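Local coordinates for protein Vlm2 (Streptomyces tsusimaensis, PDB 6ECB) that helps make the depsipeptide valinomycin as part of a nonribosomal peptide synthetase, whose thioesterase domain, the piece present here, probably cleaves carrier-bound thioesters to release product, at residues Lys132-Leu137 against Arg231-Pro236; Ile237-Thr242 against Val264-Ile269; Pro84-Met89 against Gly114-Tyr119; Asp37-Val42 against Lys62-Ile67. All coordinates share one frame; numbering follows the deposited sequence.

Contact 1: residues Lys132-Leu137 against Arg231-Pro236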
loop_
_atom_site.group_PDB
_atom_site.type_symbol
_atom_site.label_atom_id
_atom_site.label_comp_id
_atom_site.label_asym_id
_atom_site.label_seq_id
_atom_site.Cartn_x
_atom_site.Cartn_y
_atom_site.Cartn_z
ATOM N N LYS A 132 12.123 -9.763 7.932
ATOM C CA LYS A 132 13.232 -10.025 7.026
ATOM C C LYS A 132 13.759 -8.757 6.370
ATOM O O LYS A 132 14.957 -8.664 6.091
ATOM C CB LYS A 132 12.768 -11.014 5.963
ATOM C CG LYS A 132 13.860 -11.510 5.042
ATOM C CD LYS A 132 13.318 -12.647 4.197
ATOM C CE LYS A 132 14.287 -13.035 3.123
ATOM N NZ LYS A 132 15.465 -13.614 3.727
ATOM N N GLY A 133 12.896 -7.784 6.119
ATOM C CA GLY A 133 13.285 -6.580 5.404
ATOM C C GLY A 133 12.071 -5.708 5.195
ATOM O O GLY A 133 10.933 -6.094 5.502
ATOM N N LEU A 134 12.335 -4.517 4.684
ATOM C CA LEU A 134 11.301 -3.560 4.316
ATOM C C LEU A 134 11.322 -3.368 2.809
ATOM O O LEU A 134 12.372 -3.077 2.234
ATOM C CB LEU A 134 11.524 -2.226 5.016
ATOM C CG LEU A 134 10.644 -1.054 4.591
ATOM C CD1 LEU A 134 9.219 -1.282 5.079
ATOM C CD2 LEU A 134 11.180 0.230 5.199
ATOM N N ILE A 135 10.157 -3.538 2.176
ATOM C CA ILE A 135 9.985 -3.348 0.744
ATOM C C ILE A 135 9.203 -2.053 0.541
ATOM O O ILE A 135 8.019 -1.963 0.904
ATOM C CB ILE A 135 9.262 -4.542 0.111
ATOM C CG1 ILE A 135 10.139 -5.786 0.247
ATOM C CG2 ILE A 135 8.835 -4.241 -1.343
ATOM C CD1 ILE A 135 9.457 -7.083 -0.178
ATOM N N ILE A 136 9.850 -1.060 -0.063
ATOM C CA ILE A 136 9.222 0.218 -0.393
ATOM C C ILE A 136 8.889 0.214 -1.880
ATOM O O ILE A 136 9.767 0.030 -2.741
ATOM C CB ILE A 136 10.128 1.408 -0.039
ATOM C CG1 ILE A 136 10.342 1.504 1.478
ATOM C CG2 ILE A 136 9.545 2.707 -0.639
ATOM C CD1 ILE A 136 9.087 1.754 2.284
ATOM N N LEU A 137 7.617 0.457 -2.196
ATOM C CA LEU A 137 7.162 0.507 -3.581
ATOM C C LEU A 137 6.964 1.971 -3.978
ATOM O O LEU A 137 5.935 2.590 -3.680
ATOM C CB LEU A 137 5.885 -0.301 -3.752
ATOM C CG LEU A 137 6.027 -1.793 -3.447
ATOM C CD1 LEU A 137 4.654 -2.451 -3.615
ATOM C CD2 LEU A 137 7.058 -2.476 -4.326
ATOM N N ARG A 231 14.109 7.741 12.434
ATOM C CA ARG A 231 15.165 6.922 13.018
ATOM C C ARG A 231 15.645 5.970 11.938
ATOM O O ARG A 231 15.050 5.878 10.861
ATOM C CB ARG A 231 14.678 6.169 14.260
ATOM C CG ARG A 231 13.658 5.084 13.981
ATOM C CD ARG A 231 13.201 4.443 15.279
ATOM N NE ARG A 231 13.653 3.061 15.412
ATOM C CZ ARG A 231 13.292 2.265 16.413
ATOM N NH1 ARG A 231 12.484 2.730 17.358
ATOM N NH2 ARG A 231 13.724 1.009 16.465
ATOM N N LYS A 232 16.762 5.302 12.195
ATOM C CA LYS A 232 17.257 4.338 11.233
ATOM C C LYS A 232 16.663 2.970 11.543
ATOM O O LYS A 232 16.528 2.577 12.707
ATOM C CB LYS A 232 18.768 4.245 11.234
ATOM C CG LYS A 232 19.500 5.532 10.846
ATOM C CD LYS A 232 20.895 5.167 10.441
ATOM C CE LYS A 232 21.768 6.354 10.132
ATOM N NZ LYS A 232 22.951 5.890 9.371
ATOM N N LEU A 233 16.330 2.245 10.495
ATOM C CA LEU A 233 15.721 0.928 10.614
ATOM C C LEU A 233 16.801 -0.125 10.472
ATOM O O LEU A 233 17.627 -0.068 9.560
ATOM C CB LEU A 233 14.644 0.757 9.537
ATOM C CG LEU A 233 13.889 -0.545 9.536
ATOM C CD1 LEU A 233 13.010 -0.685 10.765
ATOM C CD2 LEU A 233 13.044 -0.626 8.271
ATOM N N ASP A 234 16.815 -1.085 11.399
ATOM C CA ASP A 234 17.890 -2.050 11.487
ATOM C C ASP A 234 17.574 -3.359 10.764
ATOM O O ASP A 234 17.941 -4.427 11.252
ATOM C CB ASP A 234 18.190 -2.322 12.967
ATOM C CG ASP A 234 19.400 -3.194 13.166
ATOM O OD1 ASP A 234 20.387 -2.965 12.460
ATOM O OD2 ASP A 234 19.357 -4.119 14.008
ATOM N N ILE A 235 16.819 -3.310 9.669
ATOM C CA ILE A 235 16.698 -4.434 8.746
ATOM C C ILE A 235 16.920 -3.900 7.335
ATOM O O ILE A 235 16.835 -2.692 7.110
ATOM C CB ILE A 235 15.314 -5.115 8.846
ATOM C CG1 ILE A 235 14.189 -4.139 8.471
ATOM C CG2 ILE A 235 15.106 -5.673 10.258
ATOM C CD1 ILE A 235 12.788 -4.796 8.572
ATOM N N PRO A 236 17.211 -4.767 6.368
ATOM C CA PRO A 236 17.514 -4.265 5.019
ATOM C C PRO A 236 16.283 -3.661 4.377
ATOM O O PRO A 236 15.166 -4.147 4.555
ATOM C CB PRO A 236 17.966 -5.513 4.254
ATOM C CG PRO A 236 18.181 -6.560 5.272
ATOM C CD PRO A 236 17.450 -6.211 6.486
#
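The planar peptide group joining G133 and L134 has the CD1 methyl of I235 lying over one face, 3.6 Å from G133 C, while its N-H points at the carbonyl oxygen of P236. This is the seam of an alpha/beta hydrolase sheet where the loop after helix 224-227 arrives beside strand 134-137, just ahead of its parallel neighbour 237-241. The bond L134 N to P236 O, 2.9 Å, is nearly straight (166° at the hydrogen) and meets the acceptor almost along the C=O axis. L134 O continues the parallel pattern by accepting from the backbone of H238. The same P236 oxygen lies 3.2 Å from G133 CA, leaving little room for a CB at G133. I235 reaches the peptide face because its CG1 sits between the backbone N and the carbonyl carbon (chi1 62°), with the chain then fully extended toward G133. Further along, L134 and L233 cross at about a right angle, branch against branch, CD2 to CD2 at 3.7 Å; both leucines also pack on F118 of helix 112-126. Toward K132 the contact is thinner and more exposed: its side chain leads away, and the CD atom of the P236 ring lies 3.5 Å from K132 O.

Contact 2: residues Ile237-Thr242 against Val264-Ile269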
loop_
_atom_site.group_PDB
_atom_site.type_symbol
_atom_site.label_atom_id
_atom_site.label_comp_id
_atom_site.label_asym_id
_atom_site.label_seq_id
_atom_site.Cartn_x
_atom_site.Cartn_y
_atom_site.Cartn_z
ATOM N N ILE A 237 16.511 -2.615 3.591
ATOM C CA ILE A 237 15.460 -1.937 2.848
ATOM C C ILE A 237 15.691 -2.175 1.362
ATOM O O ILE A 237 16.825 -2.053 0.876
ATOM C CB ILE A 237 15.448 -0.439 3.161
ATOM C CG1 ILE A 237 15.302 -0.223 4.650
ATOM C CG2 ILE A 237 14.346 0.242 2.390
ATOM C CD1 ILE A 237 15.333 1.215 5.041
ATOM N N HIS A 238 14.620 -2.530 0.640
ATOM C CA HIS A 238 14.635 -2.624 -0.815
ATOM C C HIS A 238 13.650 -1.601 -1.337
ATOM O O HIS A 238 12.475 -1.659 -0.977
ATOM C CB HIS A 238 14.200 -3.988 -1.330
ATOM C CG HIS A 238 15.306 -4.987 -1.393
ATOM N ND1 HIS A 238 15.729 -5.656 -0.275
ATOM C CD2 HIS A 238 16.095 -5.411 -2.417
ATOM C CE1 HIS A 238 16.717 -6.471 -0.597
ATOM N NE2 HIS A 238 16.966 -6.338 -1.894
ATOM N N VAL A 239 14.122 -0.684 -2.173
ATOM C CA VAL A 239 13.311 0.387 -2.738
ATOM C C VAL A 239 13.135 0.085 -4.222
ATOM O O VAL A 239 14.120 0.013 -4.963
ATOM C CB VAL A 239 13.995 1.753 -2.554
ATOM C CG1 VAL A 239 13.150 2.890 -3.133
ATOM C CG2 VAL A 239 14.323 2.019 -1.082
ATOM N N PHE A 240 11.903 -0.089 -4.661
ATOM C CA PHE A 240 11.582 -0.337 -6.061
ATOM C C PHE A 240 10.970 0.952 -6.587
ATOM O O PHE A 240 9.915 1.370 -6.104
ATOM C CB PHE A 240 10.611 -1.521 -6.202
ATOM C CG PHE A 240 11.203 -2.827 -5.748
ATOM C CD1 PHE A 240 11.175 -3.188 -4.398
ATOM C CD2 PHE A 240 11.831 -3.667 -6.647
ATOM C CE1 PHE A 240 11.761 -4.358 -3.977
ATOM C CE2 PHE A 240 12.423 -4.852 -6.227
ATOM C CZ PHE A 240 12.378 -5.195 -4.877
ATOM N N ARG A 241 11.636 1.583 -7.558
ATOM C CA ARG A 241 11.228 2.912 -7.989
ATOM C C ARG A 241 11.003 2.957 -9.490
ATOM O O ARG A 241 11.824 2.459 -10.272
ATOM C CB ARG A 241 12.276 3.979 -7.605
ATOM C CG ARG A 241 13.653 3.639 -8.073
ATOM C CD ARG A 241 14.613 4.837 -7.988
ATOM N NE ARG A 241 15.991 4.404 -8.181
ATOM C CZ ARG A 241 17.054 5.008 -7.658
ATOM N NH1 ARG A 241 16.923 6.109 -6.920
ATOM N NH2 ARG A 241 18.252 4.505 -7.876
ATOM N N THR A 242 9.914 3.614 -9.869
ATOM C CA THR A 242 9.654 3.890 -11.275
ATOM C C THR A 242 10.544 5.047 -11.729
ATOM O O THR A 242 11.164 5.748 -10.915
ATOM C CB THR A 242 8.173 4.198 -11.517
ATOM O OG1 THR A 242 7.744 5.345 -10.765
ATOM C CG2 THR A 242 7.305 2.999 -11.142
ATOM N N VAL A 264 20.732 -1.018 2.025
ATOM C CA VAL A 264 19.623 -0.460 1.249
ATOM C C VAL A 264 19.914 -0.719 -0.216
ATOM O O VAL A 264 21.054 -0.581 -0.669
ATOM C CB VAL A 264 19.385 1.041 1.550
ATOM C CG1 VAL A 264 20.656 1.864 1.335
ATOM C CG2 VAL A 264 18.231 1.561 0.714
ATOM N N THR A 265 18.909 -1.160 -0.946
ATOM C CA THR A 265 19.073 -1.537 -2.339
ATOM C C THR A 265 18.013 -0.821 -3.151
ATOM O O THR A 265 16.849 -0.794 -2.748
ATOM C CB THR A 265 18.937 -3.051 -2.525
ATOM O OG1 THR A 265 19.961 -3.723 -1.784
ATOM C CG2 THR A 265 19.056 -3.417 -4.002
ATOM N N PHE A 266 18.408 -0.236 -4.282
ATOM C CA PHE A 266 17.473 0.435 -5.173
ATOM C C PHE A 266 17.324 -0.378 -6.449
ATOM O O PHE A 266 18.327 -0.790 -7.044
ATOM C CB PHE A 266 17.949 1.859 -5.495
ATOM C CG PHE A 266 17.986 2.757 -4.298
ATOM C CD1 PHE A 266 19.115 2.838 -3.494
ATOM C CD2 PHE A 266 16.864 3.482 -3.932
ATOM C CE1 PHE A 266 19.131 3.658 -2.369
ATOM C CE2 PHE A 266 16.883 4.292 -2.816
ATOM C CZ PHE A 266 18.010 4.375 -2.030
ATOM N N VAL A 267 16.083 -0.581 -6.876
ATOM C CA VAL A 267 15.765 -1.371 -8.065
ATOM C C VAL A 267 14.808 -0.574 -8.946
ATOM O O VAL A 267 13.717 -0.194 -8.507
ATOM C CB VAL A 267 15.135 -2.724 -7.692
ATOM C CG1 VAL A 267 14.790 -3.532 -8.944
ATOM C CG2 VAL A 267 16.068 -3.517 -6.795
ATOM N N ASP A 268 15.198 -0.337 -10.193
ATOM C CA ASP A 268 14.321 0.373 -11.114
ATOM C C ASP A 268 13.219 -0.577 -11.591
ATOM O O ASP A 268 13.489 -1.749 -11.892
ATOM C CB ASP A 268 15.107 0.897 -12.321
ATOM C CG ASP A 268 16.047 2.060 -11.986
ATOM O OD1 ASP A 268 16.053 2.586 -10.867
ATOM O OD2 ASP A 268 16.782 2.475 -12.890
ATOM N N ILE A 269 11.993 -0.067 -11.680
ATOM C CA ILE A 269 10.860 -0.855 -12.178
ATOM C C ILE A 269 10.139 -0.070 -13.265
ATOM O O ILE A 269 10.205 1.169 -13.313
ATOM C CB ILE A 269 9.882 -1.235 -11.043
ATOM C CG1 ILE A 269 9.476 -0.014 -10.199
ATOM C CG2 ILE A 269 10.516 -2.288 -10.140
ATOM C CD1 ILE A 269 8.293 -0.240 -9.259
HETATM O O HOH W 1 19.062 -3.970 0.802
HETATM O O HOH W 2 17.809 1.910 -9.064
#
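Strands 237-241 and 264-268 run parallel in register from I237 beside V264 to R241 beside D268, their axes 20° apart, and five backbone hydrogen bonds join the two segments, from T265 N to I237 O at one end to I269 N to R241 O at the other. That last donor comes from well above the carbonyl plane; V239 N to T265 O, 2.8 Å, is nearly straight. On the face shared by H238, F240, T265 and V267, T265 CB stands over the imidazole of H238 as a CH-pi contact, and F240 CD2 rests 3.6 Å from V267 CB; helix 281-293 covers this face. Water 1 links I237 O with T265 OG1. The strands form the last beta-alpha-beta unit of the alpha/beta hydrolase sheet, with helix 247-250 between them and 264-268 at the edge. On the other face, V239 CB lies 3.6 Å from F266 CD2, and R241 crosses F266 obliquely. Its CG takes the position between backbone N and carbonyl carbon (chi1 53°), and the extended chain brings one face of the guanidinium against CB and CD2 of F266, planes 24° apart, with NH2 3.6 Å from F266 CB. NE makes a long salt bridge of 3.2 Å to D268 OD1, and water 2 joins NH2 to the same oxygen. A leucine in place of R241 would probably leave D268 OD1 without this charged mate and water 2 without the NH2 donor. D268 OD2 has a second cation in K243. Beyond R241, T242 N bonds OD1 of D138, probably the acid of a Ser-His-Asp triad.

Contact 3: residues Pro84-Met89 against Gly114-Tyr119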
loop_
_atom_site.group_PDB
_atom_site.type_symbol
_atom_site.label_atom_id
_atom_site.label_comp_id
_atom_site.label_asym_id
_atom_site.label_seq_id
_atom_site.Cartn_x
_atom_site.Cartn_y
_atom_site.Cartn_z
ATOM N N PRO A 84 -8.022 7.134 12.005
ATOM C CA PRO A 84 -6.871 7.172 12.905
ATOM C C PRO A 84 -5.892 8.263 12.528
ATOM O O PRO A 84 -5.738 8.618 11.353
ATOM C CB PRO A 84 -6.222 5.792 12.722
ATOM C CG PRO A 84 -6.725 5.282 11.457
ATOM C CD PRO A 84 -7.979 6.002 11.070
ATOM N N SER A 85 -5.193 8.753 13.536
ATOM C CA SER A 85 -3.978 9.518 13.279
ATOM C C SER A 85 -2.951 8.592 12.621
ATOM O O SER A 85 -3.081 7.364 12.634
ATOM C CB SER A 85 -3.415 10.092 14.574
ATOM O OG SER A 85 -2.894 9.030 15.362
ATOM N N PHE A 86 -1.901 9.183 12.042
ATOM C CA PHE A 86 -0.836 8.358 11.473
ATOM C C PHE A 86 -0.266 7.407 12.519
ATOM O O PHE A 86 -0.104 6.208 12.258
ATOM C CB PHE A 86 0.277 9.239 10.896
ATOM C CG PHE A 86 1.431 8.460 10.331
ATOM C CD1 PHE A 86 2.636 8.429 11.003
ATOM C CD2 PHE A 86 1.324 7.767 9.140
ATOM C CE1 PHE A 86 3.712 7.731 10.503
ATOM C CE2 PHE A 86 2.420 7.060 8.622
ATOM C CZ PHE A 86 3.615 7.044 9.330
ATOM N N GLU A 87 0.014 7.928 13.728
ATOM C CA GLU A 87 0.575 7.090 14.790
ATOM C C GLU A 87 -0.389 5.976 15.187
ATOM O O GLU A 87 0.024 4.820 15.363
ATOM C CB GLU A 87 0.939 7.953 16.011
ATOM N N GLU A 88 -1.683 6.297 15.300
ATOM C CA GLU A 88 -2.692 5.282 15.606
ATOM C C GLU A 88 -2.756 4.218 14.513
ATOM O O GLU A 88 -2.915 3.023 14.798
ATOM C CB GLU A 88 -4.061 5.944 15.787
ATOM C CG GLU A 88 -4.167 6.805 17.049
ATOM C CD GLU A 88 -5.408 7.657 17.112
ATOM O OE1 GLU A 88 -6.076 7.864 16.091
ATOM O OE2 GLU A 88 -5.734 8.127 18.209
ATOM N N MET A 89 -2.665 4.639 13.250
ATOM C CA MET A 89 -2.680 3.693 12.141
ATOM C C MET A 89 -1.488 2.749 12.200
ATOM O O MET A 89 -1.631 1.528 11.999
ATOM C CB MET A 89 -2.706 4.462 10.817
ATOM C CG MET A 89 -2.894 3.571 9.598
ATOM S SD MET A 89 -4.446 2.620 9.657
ATOM C CE MET A 89 -4.173 1.654 8.172
ATOM N N GLY A 114 3.977 2.797 2.236
ATOM C CA GLY A 114 5.420 2.677 2.483
ATOM C C GLY A 114 5.854 3.342 3.774
ATOM O O GLY A 114 6.656 2.789 4.539
ATOM N N HIS A 115 5.327 4.542 4.050
ATOM C CA HIS A 115 5.662 5.184 5.311
ATOM C C HIS A 115 5.108 4.413 6.485
ATOM O O HIS A 115 5.770 4.284 7.514
ATOM C CB HIS A 115 5.134 6.606 5.338
ATOM C CG HIS A 115 5.658 7.411 4.221
ATOM N ND1 HIS A 115 5.074 7.402 2.982
ATOM C CD2 HIS A 115 6.766 8.180 4.119
ATOM C CE1 HIS A 115 5.778 8.166 2.167
ATOM N NE2 HIS A 115 6.814 8.640 2.832
ATOM N N ILE A 116 3.864 3.931 6.363
ATOM C CA ILE A 116 3.305 3.124 7.428
ATOM C C ILE A 116 4.162 1.884 7.649
ATOM O O ILE A 116 4.457 1.507 8.787
ATOM C CB ILE A 116 1.844 2.744 7.114
ATOM C CG1 ILE A 116 0.977 4.001 7.129
ATOM C CG2 ILE A 116 1.340 1.757 8.168
ATOM C CD1 ILE A 116 -0.443 3.758 6.628
ATOM N N ALA A 117 4.575 1.239 6.560
ATOM C CA ALA A 117 5.394 0.032 6.654
ATOM C C ALA A 117 6.721 0.304 7.351
ATOM O O ALA A 117 7.182 -0.509 8.164
ATOM C CB ALA A 117 5.629 -0.522 5.253
ATOM N N PHE A 118 7.358 1.436 7.041
ATOM C CA PHE A 118 8.607 1.775 7.731
ATOM C C PHE A 118 8.386 1.867 9.234
ATOM O O PHE A 118 9.107 1.252 10.040
ATOM C CB PHE A 118 9.172 3.102 7.191
ATOM C CG PHE A 118 10.449 3.524 7.891
ATOM C CD1 PHE A 118 10.412 4.228 9.086
ATOM C CD2 PHE A 118 11.688 3.153 7.377
ATOM C CE1 PHE A 118 11.599 4.569 9.743
ATOM C CE2 PHE A 118 12.863 3.486 8.032
ATOM C CZ PHE A 118 12.823 4.178 9.207
ATOM N N TYR A 119 7.358 2.614 9.642
ATOM C CA TYR A 119 7.119 2.809 11.061
ATOM C C TYR A 119 6.608 1.529 11.730
ATOM O O TYR A 119 6.958 1.255 12.887
ATOM C CB TYR A 119 6.134 3.949 11.261
ATOM C CG TYR A 119 6.778 5.313 11.360
ATOM C CD1 TYR A 119 7.040 6.066 10.234
ATOM C CD2 TYR A 119 7.052 5.869 12.594
ATOM C CE1 TYR A 119 7.611 7.309 10.323
ATOM C CE2 TYR A 119 7.610 7.128 12.693
ATOM C CZ TYR A 119 7.900 7.832 11.548
ATOM O OH TYR A 119 8.455 9.103 11.651
#
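F86 drives its ring into the groove between I116 and Y119 and makes the close-packed part of this contact. Its CE1 and CZ edge meets the face of Y119 in a T-shaped pair, planes at 88° and centroids 5.2 Å apart, with CZ 3.7 Å from Y119 CD1. The CE2 side of the ring lies 3.7 Å from I116 CG1, the two side chains sliding past each other in opposite directions. F86 can span the gap because its CG is anti to the backbone N (chi1 178°), which swings the ring across to the second helix. H115 O sits at the edge of both rings, 3.9 Å from F86 CZ, and also accepts the helical bond from Y119 N. In alpha/beta hydrolase terms, helix 112-126 is the one that follows the probable nucleophile elbow, and F86 stands in helix 86-97, whose first turn meets helix 112-126 crosswise; V226 and V227 of helix 224-227 also touch F86. The Y119 hydroxyl has its own hydrogen bond, to L228 O. The looser part lies toward M89, whose CG, anti to the backbone N, lies 3.9 Å from I116 CD1; the chain bends only beyond that atom. Toward solvent no side chain crosses: the CB of E87 points away, and S85 and E88 turn to each other as a capping box. There E88 N donates to S85 OG at 3.0 Å, and S85 N donates to E88 OE1 at 2.8 Å from above the carboxylate plane, fixing the start of helix 86-97 that carries F86.

Contact 4: residues Asp37-Val42 against Lys62-Ile67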
loop_
_atom_site.group_PDB
_atom_site.type_symbol
_atom_site.label_atom_id
_atom_site.label_comp_id
_atom_site.label_asym_id
_atom_site.label_seq_id
_atom_site.Cartn_x
_atom_site.Cartn_y
_atom_site.Cartn_z
ATOM N N ASP A 37 5.794 -21.666 -1.363
ATOM C CA ASP A 37 7.134 -21.662 -0.797
ATOM C C ASP A 37 7.753 -20.276 -0.931
ATOM O O ASP A 37 7.515 -19.565 -1.911
ATOM C CB ASP A 37 8.029 -22.692 -1.486
ATOM C CG ASP A 37 7.740 -24.113 -1.037
ATOM O OD1 ASP A 37 7.195 -24.301 0.074
ATOM O OD2 ASP A 37 8.068 -25.041 -1.799
ATOM N N GLY A 38 8.573 -19.910 0.049
ATOM C CA GLY A 38 9.291 -18.656 0.003
ATOM C C GLY A 38 8.912 -17.760 1.166
ATOM O O GLY A 38 8.017 -18.079 1.957
ATOM N N PRO A 39 9.576 -16.615 1.269
ATOM C CA PRO A 39 9.280 -15.677 2.357
ATOM C C PRO A 39 7.902 -15.065 2.211
ATOM O O PRO A 39 7.291 -15.069 1.144
ATOM C CB PRO A 39 10.347 -14.608 2.213
ATOM C CG PRO A 39 10.786 -14.708 0.813
ATOM C CD PRO A 39 10.630 -16.104 0.378
ATOM N N GLY A 40 7.448 -14.511 3.294
ATOM C CA GLY A 40 6.177 -13.813 3.317
ATOM C C GLY A 40 6.322 -12.334 3.108
ATOM O O GLY A 40 7.414 -11.767 3.161
ATOM N N ILE A 41 5.182 -11.679 2.854
ATOM C CA ILE A 41 5.109 -10.224 2.850
ATOM C C ILE A 41 3.804 -9.818 3.509
ATOM O O ILE A 41 2.741 -10.392 3.208
ATOM C CB ILE A 41 5.131 -9.564 1.447
ATOM C CG1 ILE A 41 6.268 -10.068 0.582
ATOM C CG2 ILE A 41 5.191 -8.035 1.621
ATOM C CD1 ILE A 41 6.079 -9.628 -0.916
ATOM N N VAL A 42 3.888 -8.813 4.376
ATOM C CA VAL A 42 2.724 -8.114 4.914
ATOM C C VAL A 42 2.770 -6.700 4.363
ATOM O O VAL A 42 3.695 -5.928 4.674
ATOM C CB VAL A 42 2.710 -8.075 6.449
ATOM C CG1 VAL A 42 1.487 -7.309 6.912
ATOM C CG2 VAL A 42 2.727 -9.489 7.038
ATOM N N LYS A 62 5.695 -15.047 -7.697
ATOM C CA LYS A 62 5.949 -16.474 -7.711
ATOM C C LYS A 62 6.952 -16.919 -6.665
ATOM O O LYS A 62 7.060 -18.125 -6.412
ATOM C CB LYS A 62 6.454 -16.898 -9.096
ATOM C CG LYS A 62 5.411 -16.664 -10.181
ATOM C CD LYS A 62 5.782 -17.309 -11.520
ATOM C CE LYS A 62 5.626 -16.334 -12.686
ATOM N NZ LYS A 62 6.651 -15.233 -12.654
ATOM N N GLY A 63 7.686 -15.997 -6.065
ATOM C CA GLY A 63 8.786 -16.362 -5.194
ATOM C C GLY A 63 8.489 -16.206 -3.720
ATOM O O GLY A 63 9.415 -16.217 -2.896
ATOM N N PHE A 64 7.211 -16.063 -3.364
ATOM C CA PHE A 64 6.830 -15.783 -1.990
ATOM C C PHE A 64 5.820 -16.811 -1.513
ATOM O O PHE A 64 5.101 -17.432 -2.306
ATOM C CB PHE A 64 6.271 -14.360 -1.858
ATOM C CG PHE A 64 7.294 -13.311 -2.113
ATOM C CD1 PHE A 64 7.617 -12.932 -3.407
ATOM C CD2 PHE A 64 7.971 -12.731 -1.068
ATOM C CE1 PHE A 64 8.598 -11.974 -3.645
ATOM C CE2 PHE A 64 8.942 -11.776 -1.292
ATOM C CZ PHE A 64 9.255 -11.384 -2.571
ATOM N N GLY A 65 5.792 -17.005 -0.203
ATOM C CA GLY A 65 4.865 -17.929 0.397
ATOM C C GLY A 65 3.548 -17.243 0.709
ATOM O O GLY A 65 2.645 -17.173 -0.132
ATOM N N GLU A 66 3.422 -16.740 1.926
ATOM C CA GLU A 66 2.182 -16.119 2.377
ATOM C C GLU A 66 2.264 -14.620 2.160
ATOM O O GLU A 66 3.163 -13.964 2.698
ATOM C CB GLU A 66 1.963 -16.404 3.856
ATOM C CG GLU A 66 1.814 -17.878 4.169
ATOM C CD GLU A 66 1.446 -18.115 5.617
ATOM O OE1 GLU A 66 1.415 -17.139 6.402
ATOM O OE2 GLU A 66 1.187 -19.278 5.965
ATOM N N ILE A 67 1.312 -14.079 1.415
ATOM C CA ILE A 67 1.204 -12.642 1.208
ATOM C C ILE A 67 -0.064 -12.166 1.891
ATOM O O ILE A 67 -1.161 -12.636 1.568
ATOM C CB ILE A 67 1.178 -12.279 -0.276
ATOM C CG1 ILE A 67 2.447 -12.797 -0.950
ATOM C CG2 ILE A 67 1.096 -10.782 -0.435
ATOM C CD1 ILE A 67 2.332 -12.851 -2.421
HETATM O O HOH W 3 5.731 -17.506 3.650
#
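Two backbone hydrogen bonds carry the polar part of the contact: G65 N to P39 O at 2.8 Å, and I41 N to E66 O at 3.1 Å. They differ in approach, the first donor standing above the carbonyl plane of P39, the second lying in the plane of the E66 carbonyl. Water 3 adds a bridge, giving a hydrogen to G38 O and taking one from E66 N. Not all neighbouring polar atoms attract, for D37 O and F64 O, both acceptors, are 3.2 Å apart. Glycines make the close passage of the chains possible: a CB on G38 would strike G63 O, and one on G65 would strike G38 O. From I41 and I67 onward the segments pair as parallel strands, the entry to the beta-alpha-beta crossover in which strand 40-44, helix 55-60 and strand 67-71 succeed one another in the alpha/beta hydrolase sheet. N32 supplies side-chain bonds to G65 O and I67 N on the outer flank. The apolar contacts centre on F64. Its CG lies beside the backbone N (chi1 -66°), which turns the ring back over strand 40-44, where I41 CD1 covers one face as a CH-pi contact, 3.8 Å from the centroid. I41 CG1 follows at 3.6 Å from F64 CD2, P39 CG reaches the same carbon obliquely, and P39 O lies at the ring edge. With an alanine at F64, I41 CD1 would probably lose the face it rests on, and a gap is likely to open toward Y106 and C293, which also touch the ring.

From the N terminus the contacts come strictly in series, with no nesting or crossing. Contact 4 closes the first loop, bringing strand 67-71 beside 40-44 around helix 55-60. Contact 3 closes the next, passing through strand 105-110 and pinning helix 86-97 to helix 112-126. Contact 1 spans 93 residues, about half of them helical and none in a strand, and returns the chain to strand 134-137; contact 2 then opens directly at strand 237-241 and, after 21 residues, adds strand 264-268. Contacts 1 and 2 join directly through the paired strands 134-137 and 237-241. Contacts 3 and 4 both reach contact 1 by packing, the one through A117 and F118, the other through P39 near K132.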